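Local coordinates for putative glucarate dehydratase (Pseudomonas fluorescens, PDB 4IT1), which probably catalyses the magnesium-dependent dehydration of D-glucarate to 5-dehydro-4-deoxy-D-glucarate, as a member of the mandelate racemase/muconate lactonizing enzyme family, at residues T26-T31 and I56-D61; P38-A43 and F171-Q176; E163-A168 and P362-A367. All coordinates share one frame; numbering follows the deposited sequence.

Contact 1: residues T26-T31 and I56-D61; sequences TRVTVT and IEIESD
The guanidinium of R27 crosses the carboxylate of E57, planes 55° apart, with OE2 over the centre of its face: NH2 of R27 is 3.9 Å from OE2 of E57, a long salt bridge in which no N-H is aimed at the oxygen. Bends at chi2 (-109°) and chi3 swing the arginine chain forward, towards T29, so that the guanidinium reaches E57. Its CB rests 3.6 Å from CB of E59, whose carboxylate should add to the negative field around the arginine. T29 and E57 point the same way, side by side, with CB to CB at 3.8 Å. The strands belong to the three-stranded antiparallel meander of the N-terminal domain. At the T26 end, T26 and R27 both face E59 in a classic beta bulge: N of T26 gives a 2.9 Å bond to O of E59, while that from R27 N is weak. On the far side of the bulge, CG2 of T26 packs 3.9 Å from CB of D61. On the face away from R27, I58 lies alongside V28; a chi2 of -67° turns CD1 of I58 towards both methyls of V28, 3.8 Å from CG1. Branched aliphatic residues suit this side, where L87 covers V28 and A139 covers I58.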
ATOM      1  N   THR A  26      12.404 -12.162 -22.183  1.00 78.71           N
ATOM      2  CA  THR A  26      12.570 -12.731 -23.520  1.00 85.42           C
ATOM      3  C   THR A  26      11.480 -13.741 -23.885  1.00 81.87           C
ATOM      4  O   THR A  26      11.150 -13.898 -25.060  1.00 78.92           O
ATOM      5  CB  THR A  26      13.958 -13.398 -23.695  1.00 85.09           C
ATOM      6  OG1 THR A  26      14.146 -14.412 -22.694  1.00 78.32           O
ATOM      7  CG2 THR A  26      15.071 -12.361 -23.598  1.00 64.10           C
ATOM      8  N   ARG A  27      10.978 -14.433 -22.871  1.00 85.45           N
ATOM      9  CA  ARG A  27      10.050 -15.537 -23.048  1.00 94.01           C
ATOM     10  C   ARG A  27       8.828 -15.474 -22.118  1.00 93.12           C
ATOM     11  O   ARG A  27       8.955 -15.154 -20.949  1.00 87.80           O
ATOM     12  CB  ARG A  27      10.805 -16.838 -22.810  1.00 80.51           C
ATOM     13  CG  ARG A  27      10.356 -18.003 -23.652  1.00 84.78           C
ATOM     14  CD  ARG A  27       9.621 -19.013 -22.794  1.00 97.60           C
ATOM     15  NE  ARG A  27      10.522 -19.976 -22.180  1.00 99.52           N
ATOM     16  CZ  ARG A  27      10.486 -21.280 -22.420  1.00102.70           C
ATOM     17  NH1 ARG A  27       9.591 -21.777 -23.261  1.00 94.34           N
ATOM     18  NH2 ARG A  27      11.342 -22.090 -21.819  1.00 94.75           N
ATOM     19  N   VAL A  28       7.653 -15.802 -22.646  1.00 89.56           N
ATOM     20  CA  VAL A  28       6.434 -15.955 -21.830  1.00 70.35           C
ATOM     21  C   VAL A  28       5.651 -17.202 -22.246  1.00 70.89           C
ATOM     22  O   VAL A  28       5.403 -17.416 -23.431  1.00 90.12           O
ATOM     23  CB  VAL A  28       5.506 -14.720 -21.915  1.00 77.99           C
ATOM     24  CG1 VAL A  28       4.325 -14.878 -20.968  1.00 75.59           C
ATOM     25  CG2 VAL A  28       6.258 -13.434 -21.591  1.00 72.49           C
ATOM     26  N   THR A  29       5.257 -18.014 -21.271  1.00 66.09           N
ATOM     27  CA  THR A  29       4.568 -19.273 -21.543  1.00 73.87           C
ATOM     28  C   THR A  29       3.355 -19.482 -20.630  1.00 86.42           C
ATOM     29  O   THR A  29       3.490 -19.838 -19.452  1.00 87.45           O
ATOM     30  CB  THR A  29       5.529 -20.483 -21.455  1.00 72.83           C
ATOM     31  OG1 THR A  29       6.616 -20.297 -22.368  1.00 83.25           O
ATOM     32  CG2 THR A  29       4.811 -21.787 -21.798  1.00 72.74           C
ATOM     33  N   VAL A  30       2.171 -19.263 -21.198  1.00 77.57           N
ATOM     34  CA  VAL A  30       0.914 -19.507 -20.505  1.00 65.71           C
ATOM     35  C   VAL A  30       0.416 -20.906 -20.863  1.00 63.22           C
ATOM     36  O   VAL A  30       0.300 -21.253 -22.037  1.00 74.51           O
ATOM     37  CB  VAL A  30      -0.143 -18.446 -20.870  1.00 65.07           C
ATOM     38  CG1 VAL A  30      -1.337 -18.545 -19.934  1.00 72.80           C
ATOM     39  CG2 VAL A  30       0.466 -17.048 -20.822  1.00 51.70           C
ATOM     40  N   THR A  31       0.116 -21.702 -19.844  1.00 51.18           N
ATOM     41  CA  THR A  31      -0.149 -23.118 -20.036  1.00 55.77           C
ATOM     42  C   THR A  31      -1.362 -23.575 -19.223  1.00 62.64           C
ATOM     43  O   THR A  31      -1.296 -23.656 -17.998  1.00 71.38           O
ATOM     44  CB  THR A  31       1.100 -23.966 -19.683  1.00 61.64           C
ATOM     45  OG1 THR A  31       2.209 -23.543 -20.491  1.00 62.47           O
ATOM     46  CG2 THR A  31       0.847 -25.451 -19.904  1.00 49.68           C
ATOM     47  N   ILE A  56       1.945 -19.800 -15.541  1.00 63.30           N
ATOM     48  CA  ILE A  56       2.719 -18.784 -16.250  1.00 63.83           C
ATOM     49  C   ILE A  56       4.226 -18.993 -16.041  1.00 73.86           C
ATOM     50  O   ILE A  56       4.688 -19.154 -14.914  1.00 75.60           O
ATOM     51  CB  ILE A  56       2.322 -17.355 -15.798  1.00 60.60           C
ATOM     52  CG1 ILE A  56       0.840 -17.069 -16.079  1.00 69.71           C
ATOM     53  CG2 ILE A  56       3.175 -16.306 -16.496  1.00 50.37           C
ATOM     54  CD1 ILE A  56      -0.118 -17.592 -15.026  1.00 68.03           C
ATOM     55  N   GLU A  57       4.976 -19.000 -17.142  1.00 82.24           N
ATOM     56  CA  GLU A  57       6.439 -19.026 -17.112  1.00 75.50           C
ATOM     57  C   GLU A  57       6.987 -17.745 -17.718  1.00 74.13           C
ATOM     58  O   GLU A  57       6.603 -17.361 -18.819  1.00 76.66           O
ATOM     59  CB  GLU A  57       6.977 -20.206 -17.919  1.00 88.51           C
ATOM     60  CG  GLU A  57       7.731 -21.254 -17.120  1.00 97.81           C
ATOM     61  CD  GLU A  57       8.581 -22.173 -17.993  1.00111.68           C
ATOM     62  OE1 GLU A  57       9.364 -22.963 -17.427  1.00111.59           O
ATOM     63  OE2 GLU A  57       8.478 -22.110 -19.240  1.00110.86           O
ATOM     64  N   ILE A  58       7.878 -17.084 -16.991  1.00 75.22           N
ATOM     65  CA  ILE A  58       8.600 -15.934 -17.523  1.00 80.33           C
ATOM     66  C   ILE A  58      10.090 -16.275 -17.556  1.00 86.50           C
ATOM     67  O   ILE A  58      10.583 -17.008 -16.699  1.00 75.49           O
ATOM     68  CB  ILE A  58       8.359 -14.659 -16.681  1.00 83.09           C
ATOM     69  CG1 ILE A  58       6.858 -14.383 -16.522  1.00 91.07           C
ATOM     70  CG2 ILE A  58       9.084 -13.452 -17.269  1.00 79.50           C
ATOM     71  CD1 ILE A  58       6.135 -13.998 -17.797  1.00 96.33           C
ATOM     72  N   GLU A  59      10.790 -15.759 -18.560  1.00 74.53           N
ATOM     73  CA  GLU A  59      12.229 -15.935 -18.660  1.00 77.03           C
ATOM     74  C   GLU A  59      12.862 -14.618 -19.084  1.00 75.40           C
ATOM     75  O   GLU A  59      12.274 -13.837 -19.844  1.00 62.88           O
ATOM     76  CB  GLU A  59      12.583 -17.058 -19.644  1.00 90.59           C
ATOM     77  CG  GLU A  59      14.008 -17.587 -19.520  1.00100.72           C
ATOM     78  CD  GLU A  59      14.476 -18.340 -20.756  1.00102.06           C
ATOM     79  OE1 GLU A  59      14.794 -19.544 -20.635  1.00 97.02           O
ATOM     80  OE2 GLU A  59      14.527 -17.730 -21.849  1.00 93.83           O
ATOM     81  N   SER A  60      14.066 -14.384 -18.574  1.00 75.66           N
ATOM     82  CA  SER A  60      14.801 -13.153 -18.818  1.00 84.95           C
ATOM     83  C   SER A  60      16.018 -13.416 -19.700  1.00 82.19           C
ATOM     84  O   SER A  60      16.417 -14.573 -19.874  1.00 82.19           O
ATOM     85  CB  SER A  60      15.244 -12.569 -17.480  1.00 95.31           C
ATOM     86  OG  SER A  60      15.788 -13.584 -16.644  1.00 87.83           O
ATOM     87  N   ASP A  61      16.607 -12.344 -20.236  1.00 78.68           N
ATOM     88  CA  ASP A  61      17.803 -12.434 -21.092  1.00 87.19           C
ATOM     89  C   ASP A  61      19.027 -13.069 -20.412  1.00 89.56           C
ATOM     90  O   ASP A  61      19.929 -13.562 -21.092  1.00 97.30           O
ATOM     91  CB  ASP A  61      18.166 -11.060 -21.685  1.00 83.44           C
ATOM     92  CG  ASP A  61      18.425  -9.993 -20.622  1.00 92.59           C
ATOM     93  OD1 ASP A  61      18.608 -10.330 -19.429  1.00 99.30           O
ATOM     94  OD2 ASP A  61      18.453  -8.796 -20.990  1.00 78.54           O
TER

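Contact 2: residues P38-A43 and F171-Q176; sequences PPLLNA and FFKYAQ
L40 holds CG beside its own backbone N (chi1 -55°) and carries an extended chi2, which sets CD1 squarely over the F171 ring, 4.2 Å from the ring centroid and 6° off its normal, a CH-pi contact. The chain reaches this point through an inverse gamma turn centred on P39, whose fixed phi suits the tight bend. Here an N-terminal-domain loop meets the loop after barrel strand 163-170: the F171 side chain is about 4 Å from that of K215, a predicted proton acceptor, and N42 ND2 hydrogen-bonds a tartrate, probably from the crystallisation liquor. L41 sets both methyls over one face of the Y174 ring, CD2 4.1 Å from CE2. K173 has CG between its backbone N and carbonyl carbon (chi1 70°); bends farther out bring NZ back to O of Y174 at 3.1 Å, and NZ also hydrogen-bonds O of G188 and forms a salt bridge with D185. A leucine in place of K173 would probably leave the D185 carboxylate without its cationic mate and the Y174 and G188 carbonyls without this donor. N of L41 donates to O of F172 at 3.0 Å. A water donates to O of L41 and accepts from N of F172 at 2.7 Å.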
ATOM      1  N   PRO A  38     -12.473 -33.602  -6.304  1.00 48.56           N
ATOM      2  CA  PRO A  38     -13.503 -34.419  -5.669  1.00 53.04           C
ATOM      3  C   PRO A  38     -14.923 -33.871  -5.889  1.00 57.90           C
ATOM      4  O   PRO A  38     -15.086 -32.691  -6.236  1.00 57.32           O
ATOM      5  CB  PRO A  38     -13.144 -34.360  -4.174  1.00 49.84           C
ATOM      6  CG  PRO A  38     -11.813 -33.694  -4.086  1.00 48.66           C
ATOM      7  CD  PRO A  38     -11.647 -32.879  -5.323  1.00 53.10           C
ATOM      8  N   PRO A  39     -15.947 -34.725  -5.690  1.00 55.12           N
ATOM      9  CA  PRO A  39     -17.347 -34.288  -5.722  1.00 53.42           C
ATOM     10  C   PRO A  39     -17.695 -33.384  -4.539  1.00 50.13           C
ATOM     11  O   PRO A  39     -18.588 -33.711  -3.741  1.00 47.92           O
ATOM     12  CB  PRO A  39     -18.127 -35.611  -5.649  1.00 56.12           C
ATOM     13  CG  PRO A  39     -17.180 -36.580  -4.999  1.00 51.17           C
ATOM     14  CD  PRO A  39     -15.837 -36.190  -5.538  1.00 55.31           C
ATOM     15  N   LEU A  40     -16.999 -32.252  -4.435  1.00 47.15           N
ATOM     16  CA  LEU A  40     -17.198 -31.323  -3.317  1.00 54.46           C
ATOM     17  C   LEU A  40     -18.483 -30.501  -3.469  1.00 55.81           C
ATOM     18  O   LEU A  40     -18.693 -29.842  -4.485  1.00 48.08           O
ATOM     19  CB  LEU A  40     -15.975 -30.409  -3.155  1.00 56.41           C
ATOM     20  CG  LEU A  40     -14.621 -31.124  -3.000  1.00 61.11           C
ATOM     21  CD1 LEU A  40     -13.457 -30.143  -2.989  1.00 46.77           C
ATOM     22  CD2 LEU A  40     -14.604 -32.016  -1.758  1.00 51.36           C
ATOM     23  N   LEU A  41     -19.337 -30.566  -2.450  1.00 57.09           N
ATOM     24  CA  LEU A  41     -20.607 -29.849  -2.422  1.00 54.10           C
ATOM     25  C   LEU A  41     -20.452 -28.426  -1.895  1.00 61.94           C
ATOM     26  O   LEU A  41     -19.687 -28.186  -0.955  1.00 57.80           O
ATOM     27  CB  LEU A  41     -21.602 -30.588  -1.531  1.00 58.22           C
ATOM     28  CG  LEU A  41     -22.208 -31.904  -2.016  1.00 63.57           C
ATOM     29  CD1 LEU A  41     -22.988 -32.557  -0.886  1.00 60.98           C
ATOM     30  CD2 LEU A  41     -23.109 -31.673  -3.220  1.00 61.19           C
ATOM     31  N   ASN A  42     -21.179 -27.489  -2.502  1.00 58.32           N
ATOM     32  CA  ASN A  42     -21.218 -26.102  -2.027  1.00 50.95           C
ATOM     33  C   ASN A  42     -22.599 -25.456  -2.209  1.00 51.07           C
ATOM     34  O   ASN A  42     -23.557 -26.131  -2.585  1.00 45.72           O
ATOM     35  CB  ASN A  42     -20.115 -25.266  -2.685  1.00 49.49           C
ATOM     36  CG  ASN A  42     -20.346 -25.046  -4.169  1.00 55.29           C
ATOM     37  OD1 ASN A  42     -21.484 -24.913  -4.622  1.00 55.98           O
ATOM     38  ND2 ASN A  42     -19.264 -24.989  -4.932  1.00 49.98           N
ATOM     39  N   ALA A  43     -22.686 -24.153  -1.949  1.00 49.85           N
ATOM     40  CA  ALA A  43     -23.945 -23.415  -2.039  1.00 54.45           C
ATOM     41  C   ALA A  43     -24.577 -23.497  -3.438  1.00 50.30           C
ATOM     42  O   ALA A  43     -25.762 -23.791  -3.561  1.00 47.38           O
ATOM     43  CB  ALA A  43     -23.731 -21.962  -1.636  1.00 54.81           C
ATOM     44  N   PHE A 171     -15.318 -29.987   3.638  1.00 57.22           N
ATOM     45  CA  PHE A 171     -16.442 -29.980   2.708  1.00 59.98           C
ATOM     46  C   PHE A 171     -17.343 -31.173   2.951  1.00 58.70           C
ATOM     47  O   PHE A 171     -16.868 -32.254   3.305  1.00 63.89           O
ATOM     48  CB  PHE A 171     -15.939 -30.100   1.274  1.00 53.10           C
ATOM     49  CG  PHE A 171     -15.313 -28.855   0.743  1.00 57.89           C
ATOM     50  CD1 PHE A 171     -13.977 -28.568   0.995  1.00 56.70           C
ATOM     51  CD2 PHE A 171     -16.054 -27.973  -0.041  1.00 58.95           C
ATOM     52  CE1 PHE A 171     -13.389 -27.418   0.488  1.00 58.17           C
ATOM     53  CE2 PHE A 171     -15.471 -26.822  -0.554  1.00 63.78           C
ATOM     54  CZ  PHE A 171     -14.137 -26.541  -0.287  1.00 69.56           C
ATOM     55  N   PHE A 172     -18.639 -30.985   2.744  1.00 52.78           N
ATOM     56  CA  PHE A 172     -19.511 -32.117   2.494  1.00 53.97           C
ATOM     57  C   PHE A 172     -19.230 -32.586   1.067  1.00 61.37           C
ATOM     58  O   PHE A 172     -18.871 -31.781   0.200  1.00 49.21           O
ATOM     59  CB  PHE A 172     -20.971 -31.742   2.687  1.00 50.30           C
ATOM     60  CG  PHE A 172     -21.297 -31.307   4.086  1.00 61.62           C
ATOM     61  CD1 PHE A 172     -21.556 -32.246   5.079  1.00 60.23           C
ATOM     62  CD2 PHE A 172     -21.330 -29.957   4.423  1.00 58.77           C
ATOM     63  CE1 PHE A 172     -21.854 -31.851   6.381  1.00 65.70           C
ATOM     64  CE2 PHE A 172     -21.633 -29.556   5.719  1.00 66.69           C
ATOM     65  CZ  PHE A 172     -21.894 -30.504   6.701  1.00 64.95           C
ATOM     66  N   LYS A 173     -19.330 -33.894   0.843  1.00 63.40           N
ATOM     67  CA  LYS A 173     -19.077 -34.468  -0.475  1.00 62.17           C
ATOM     68  C   LYS A 173     -19.860 -35.759  -0.665  1.00 60.72           C
ATOM     69  O   LYS A 173     -20.264 -36.396   0.314  1.00 62.31           O
ATOM     70  CB  LYS A 173     -17.568 -34.691  -0.711  1.00 66.45           C
ATOM     71  CG  LYS A 173     -16.923 -35.803   0.124  1.00 69.36           C
ATOM     72  CD  LYS A 173     -15.403 -35.832  -0.024  1.00 61.56           C
ATOM     73  CE  LYS A 173     -14.946 -36.378  -1.374  1.00 59.16           C
ATOM     74  NZ  LYS A 173     -15.346 -37.801  -1.590  1.00 54.42           N
ATOM     75  N   TYR A 174     -20.097 -36.120  -1.926  1.00 64.81           N
ATOM     76  CA  TYR A 174     -20.615 -37.443  -2.272  1.00 73.54           C
ATOM     77  C   TYR A 174     -19.436 -38.407  -2.341  1.00 73.97           C
ATOM     78  O   TYR A 174     -18.285 -37.977  -2.472  1.00 71.49           O
ATOM     79  CB  TYR A 174     -21.356 -37.431  -3.622  1.00 65.12           C
ATOM     80  CG  TYR A 174     -22.669 -36.667  -3.642  1.00 69.83           C
ATOM     81  CD1 TYR A 174     -23.555 -36.715  -2.561  1.00 71.99           C
ATOM     82  CD2 TYR A 174     -23.042 -35.922  -4.761  1.00 69.55           C
ATOM     83  CE1 TYR A 174     -24.757 -36.020  -2.586  1.00 75.25           C
ATOM     84  CE2 TYR A 174     -24.246 -35.227  -4.798  1.00 77.73           C
ATOM     85  CZ  TYR A 174     -25.099 -35.277  -3.708  1.00 72.44           C
ATOM     86  OH  TYR A 174     -26.292 -34.590  -3.735  1.00 66.66           O
ATOM     87  N   ALA A 175     -19.725 -39.703  -2.266  1.00 74.20           N
ATOM     88  CA  ALA A 175     -18.695 -40.733  -2.361  1.00 72.29           C
ATOM     89  C   ALA A 175     -17.971 -40.679  -3.708  1.00 68.84           C
ATOM     90  O   ALA A 175     -16.759 -40.877  -3.780  1.00 65.27           O
ATOM     91  CB  ALA A 175     -19.303 -42.109  -2.131  1.00 72.28           C
ATOM     92  N   GLN A 176     -18.718 -40.386  -4.768  1.00 75.25           N
ATOM     93  CA  GLN A 176     -18.167 -40.389  -6.122  1.00 72.42           C
ATOM     94  C   GLN A 176     -18.909 -39.440  -7.057  1.00 67.51           C
ATOM     95  O   GLN A 176     -20.095 -39.151  -6.860  1.00 67.21           O
ATOM     96  CB  GLN A 176     -18.210 -41.807  -6.709  1.00 73.32           C
ATOM     97  CG  GLN A 176     -19.583 -42.464  -6.638  1.00 80.85           C
ATOM     98  CD  GLN A 176     -19.694 -43.715  -7.491  1.00 94.68           C
ATOM     99  OE1 GLN A 176     -19.966 -44.800  -6.978  1.00 98.56           O
ATOM    100  NE2 GLN A 176     -19.494 -43.568  -8.801  1.00 85.95           N
TER
HETATM  101  O   HOH W   1     -19.799 -28.699   1.857  1.00 53.21           O

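Contact 3: residues E163-A168 and P362-A367; sequences EVPFSA and PNLDYA
The backbones of V164-S167 and L364-A367 run 40° apart in direction and come closest where CA of F166 and CA of A367 stand 4.6 Å from each other, with no direct hydrogen bond between the two segments. At that point A367 presses its methyl against the peptide chain itself, CB lying 3.9 Å from C of F166. A small residue suits a place where the side chain abuts main-chain atoms. Its CB also meets CB of P165 at 4.1 Å, and the proline ring gives a compact apolar surface without an N-H to satisfy. Farther back, L364 has CG anti to its backbone N; chi1 (-175°) carries the isobutyl group towards V164, and chi2 turns CD2 to CG1 of V164, 4.4 Å away, and towards CD of P165. F166 turns the other way, into L351 and M354 of helix 348-360. The partners belong to the catalytic barrel: strand 163-170 opens it, and the loop after helix 348-360 returns beside strand 338-341, where S340 OG bonds Y366 O. The position is consistent with closure of the (beta/alpha)7beta barrel of this superfamily. Next along the chain, C368 makes backbone hydrogen bonds with P165 and S167. The polar link is a water that lies 2.8 Å from OG of S167 and itself donates a weak bond to O of A367 at 3.4 Å. The apolar touches are loose and the bridging water weakly bonded, which implies that the join depends on shape and on the neighbouring C368 pairing more than on any strong polar bond within it.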
ATOM      1  N   GLU A 163       6.749 -18.825   9.347  1.00 69.69           N
ATOM      2  CA  GLU A 163       5.734 -19.854   9.203  1.00 65.53           C
ATOM      3  C   GLU A 163       4.355 -19.203   9.122  1.00 66.40           C
ATOM      4  O   GLU A 163       4.034 -18.315   9.919  1.00 60.66           O
ATOM      5  CB  GLU A 163       5.785 -20.817  10.381  1.00 68.85           C
ATOM      6  CG  GLU A 163       6.987 -21.743  10.364  1.00 88.68           C
ATOM      7  CD  GLU A 163       6.843 -22.903  11.329  1.00100.60           C
ATOM      8  OE1 GLU A 163       5.878 -22.910  12.124  1.00100.40           O
ATOM      9  OE2 GLU A 163       7.698 -23.811  11.288  1.00102.70           O
ATOM     10  N   VAL A 164       3.549 -19.648   8.159  1.00 64.92           N
ATOM     11  CA  VAL A 164       2.204 -19.107   7.939  1.00 57.82           C
ATOM     12  C   VAL A 164       1.155 -20.162   8.270  1.00 55.48           C
ATOM     13  O   VAL A 164       1.105 -21.206   7.617  1.00 53.75           O
ATOM     14  CB  VAL A 164       2.013 -18.618   6.487  1.00 59.79           C
ATOM     15  CG1 VAL A 164       0.594 -18.107   6.278  1.00 68.13           C
ATOM     16  CG2 VAL A 164       3.024 -17.528   6.147  1.00 64.76           C
ATOM     17  N   PRO A 165       0.318 -19.901   9.293  1.00 51.01           N
ATOM     18  CA  PRO A 165      -0.685 -20.894   9.702  1.00 52.31           C
ATOM     19  C   PRO A 165      -1.834 -21.024   8.689  1.00 62.03           C
ATOM     20  O   PRO A 165      -2.107 -20.086   7.933  1.00 57.30           O
ATOM     21  CB  PRO A 165      -1.196 -20.358  11.047  1.00 56.22           C
ATOM     22  CG  PRO A 165      -0.938 -18.884  11.002  1.00 58.24           C
ATOM     23  CD  PRO A 165       0.239 -18.659  10.085  1.00 52.06           C
ATOM     24  N   PHE A 166      -2.471 -22.192   8.671  1.00 60.32           N
ATOM     25  CA  PHE A 166      -3.586 -22.475   7.775  1.00 56.59           C
ATOM     26  C   PHE A 166      -4.598 -23.328   8.494  1.00 57.30           C
ATOM     27  O   PHE A 166      -4.264 -24.005   9.466  1.00 68.59           O
ATOM     28  CB  PHE A 166      -3.114 -23.222   6.530  1.00 51.56           C
ATOM     29  CG  PHE A 166      -2.537 -22.335   5.471  1.00 54.73           C
ATOM     30  CD1 PHE A 166      -3.353 -21.783   4.488  1.00 55.51           C
ATOM     31  CD2 PHE A 166      -1.174 -22.059   5.443  1.00 50.54           C
ATOM     32  CE1 PHE A 166      -2.818 -20.974   3.497  1.00 47.14           C
ATOM     33  CE2 PHE A 166      -0.634 -21.245   4.456  1.00 49.41           C
ATOM     34  CZ  PHE A 166      -1.460 -20.700   3.481  1.00 54.96           C
ATOM     35  N   SER A 167      -5.836 -23.301   8.014  1.00 55.55           N
ATOM     36  CA  SER A 167      -6.873 -24.139   8.593  1.00 52.94           C
ATOM     37  C   SER A 167      -7.117 -25.360   7.725  1.00 50.53           C
ATOM     38  O   SER A 167      -6.612 -25.463   6.597  1.00 50.03           O
ATOM     39  CB  SER A 167      -8.173 -23.349   8.804  1.00 56.29           C
ATOM     40  OG  SER A 167      -8.608 -22.742   7.604  1.00 70.84           O
ATOM     41  N   ALA A 168      -7.869 -26.301   8.277  1.00 52.73           N
ATOM     42  CA  ALA A 168      -8.357 -27.430   7.511  1.00 63.21           C
ATOM     43  C   ALA A 168      -9.672 -26.996   6.879  1.00 62.16           C
ATOM     44  O   ALA A 168     -10.618 -26.656   7.602  1.00 55.33           O
ATOM     45  CB  ALA A 168      -8.574 -28.626   8.424  1.00 50.48           C
ATOM     46  N   PRO A 362       2.267  -7.443   8.837  1.00 54.55           N
ATOM     47  CA  PRO A 362       2.334  -7.408  10.295  1.00 52.47           C
ATOM     48  C   PRO A 362       1.015  -7.850  10.885  1.00 56.38           C
ATOM     49  O   PRO A 362       0.995  -8.624  11.845  1.00 55.59           O
ATOM     50  CB  PRO A 362       2.573  -5.925  10.605  1.00 57.31           C
ATOM     51  CG  PRO A 362       3.106  -5.338   9.342  1.00 56.45           C
ATOM     52  CD  PRO A 362       2.423  -6.102   8.248  1.00 55.94           C
ATOM     53  N   ASN A 363      -0.078  -7.376  10.288  1.00 58.31           N
ATOM     54  CA  ASN A 363      -1.415  -7.640  10.807  1.00 49.48           C
ATOM     55  C   ASN A 363      -2.116  -8.844  10.168  1.00 50.54           C
ATOM     56  O   ASN A 363      -3.140  -8.708   9.510  1.00 63.45           O
ATOM     57  CB  ASN A 363      -2.280  -6.368  10.777  1.00 51.84           C
ATOM     58  CG  ASN A 363      -2.528  -5.846   9.371  1.00 53.31           C
ATOM     59  OD1 ASN A 363      -1.621  -5.784   8.536  1.00 49.70           O
ATOM     60  ND2 ASN A 363      -3.775  -5.455   9.107  1.00 48.48           N
ATOM     61  N   LEU A 364      -1.541 -10.025  10.371  1.00 55.76           N
ATOM     62  CA  LEU A 364      -2.179 -11.286  10.011  1.00 52.56           C
ATOM     63  C   LEU A 364      -2.954 -11.819  11.217  1.00 57.12           C
ATOM     64  O   LEU A 364      -2.367 -12.337  12.167  1.00 60.92           O
ATOM     65  CB  LEU A 364      -1.135 -12.305   9.536  1.00 54.46           C
ATOM     66  CG  LEU A 364      -1.633 -13.656   9.005  1.00 56.13           C
ATOM     67  CD1 LEU A 364      -2.647 -13.462   7.888  1.00 58.65           C
ATOM     68  CD2 LEU A 364      -0.476 -14.521   8.521  1.00 55.16           C
ATOM     69  N   ASP A 365      -4.276 -11.704  11.159  1.00 56.62           N
ATOM     70  CA  ASP A 365      -5.118 -11.876  12.340  1.00 56.66           C
ATOM     71  C   ASP A 365      -5.655 -13.282  12.566  1.00 59.45           C
ATOM     72  O   ASP A 365      -6.039 -13.626  13.687  1.00 65.89           O
ATOM     73  CB  ASP A 365      -6.265 -10.866  12.307  1.00 50.18           C
ATOM     74  CG  ASP A 365      -5.772  -9.441  12.345  1.00 60.02           C
ATOM     75  OD1 ASP A 365      -5.136  -9.070  13.353  1.00 61.87           O
ATOM     76  OD2 ASP A 365      -6.006  -8.694  11.370  1.00 49.01           O
ATOM     77  N   TYR A 366      -5.696 -14.085  11.507  1.00 55.71           N
ATOM     78  CA  TYR A 366      -6.227 -15.448  11.588  1.00 49.07           C
ATOM     79  C   TYR A 366      -5.458 -16.352  10.640  1.00 50.89           C
ATOM     80  O   TYR A 366      -4.766 -15.873   9.743  1.00 53.28           O
ATOM     81  CB  TYR A 366      -7.716 -15.492  11.226  1.00 44.21           C
ATOM     82  CG  TYR A 366      -8.613 -14.608  12.060  1.00 48.03           C
ATOM     83  CD1 TYR A 366      -8.832 -13.268  11.713  1.00 45.44           C
ATOM     84  CD2 TYR A 366      -9.261 -15.110  13.184  1.00 47.61           C
ATOM     85  CE1 TYR A 366      -9.661 -12.454  12.474  1.00 49.02           C
ATOM     86  CE2 TYR A 366     -10.091 -14.303  13.955  1.00 55.99           C
ATOM     87  CZ  TYR A 366     -10.288 -12.978  13.595  1.00 49.78           C
ATOM     88  OH  TYR A 366     -11.111 -12.185  14.357  1.00 49.86           O
ATOM     89  N   ALA A 367      -5.582 -17.661  10.849  1.00 55.35           N
ATOM     90  CA  ALA A 367      -5.012 -18.657   9.947  1.00 57.63           C
ATOM     91  C   ALA A 367      -5.622 -18.510   8.557  1.00 58.57           C
ATOM     92  O   ALA A 367      -6.809 -18.206   8.413  1.00 61.55           O
ATOM     93  CB  ALA A 367      -5.250 -20.062  10.485  1.00 56.54           C
TER
HETATM   94  O   HOH W   2      -9.538 -20.104   7.784  1.00 48.67           O

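Overall arrangement
From the N terminus, strand 25-36 leads out and strand 50-60 returns, and contact 1 closes this loop inside the N-terminal domain. The turn between them carries residues 38-43, which meet 171-176 more than a hundred residues later, so contact 2 crosses contact 1 and joins that domain to the barrel near the active site. Residues 163-168, shortly before 171-176 on the same run of chain, pair with 362-367 in contact 3, which spans most of the barrel. Contacts 2 and 3 therefore also cross, whereas 1 and 3 follow in series. Contact 1 lies apart, its centre 36 Å from that of contact 2 and 31 Å from that of contact 3.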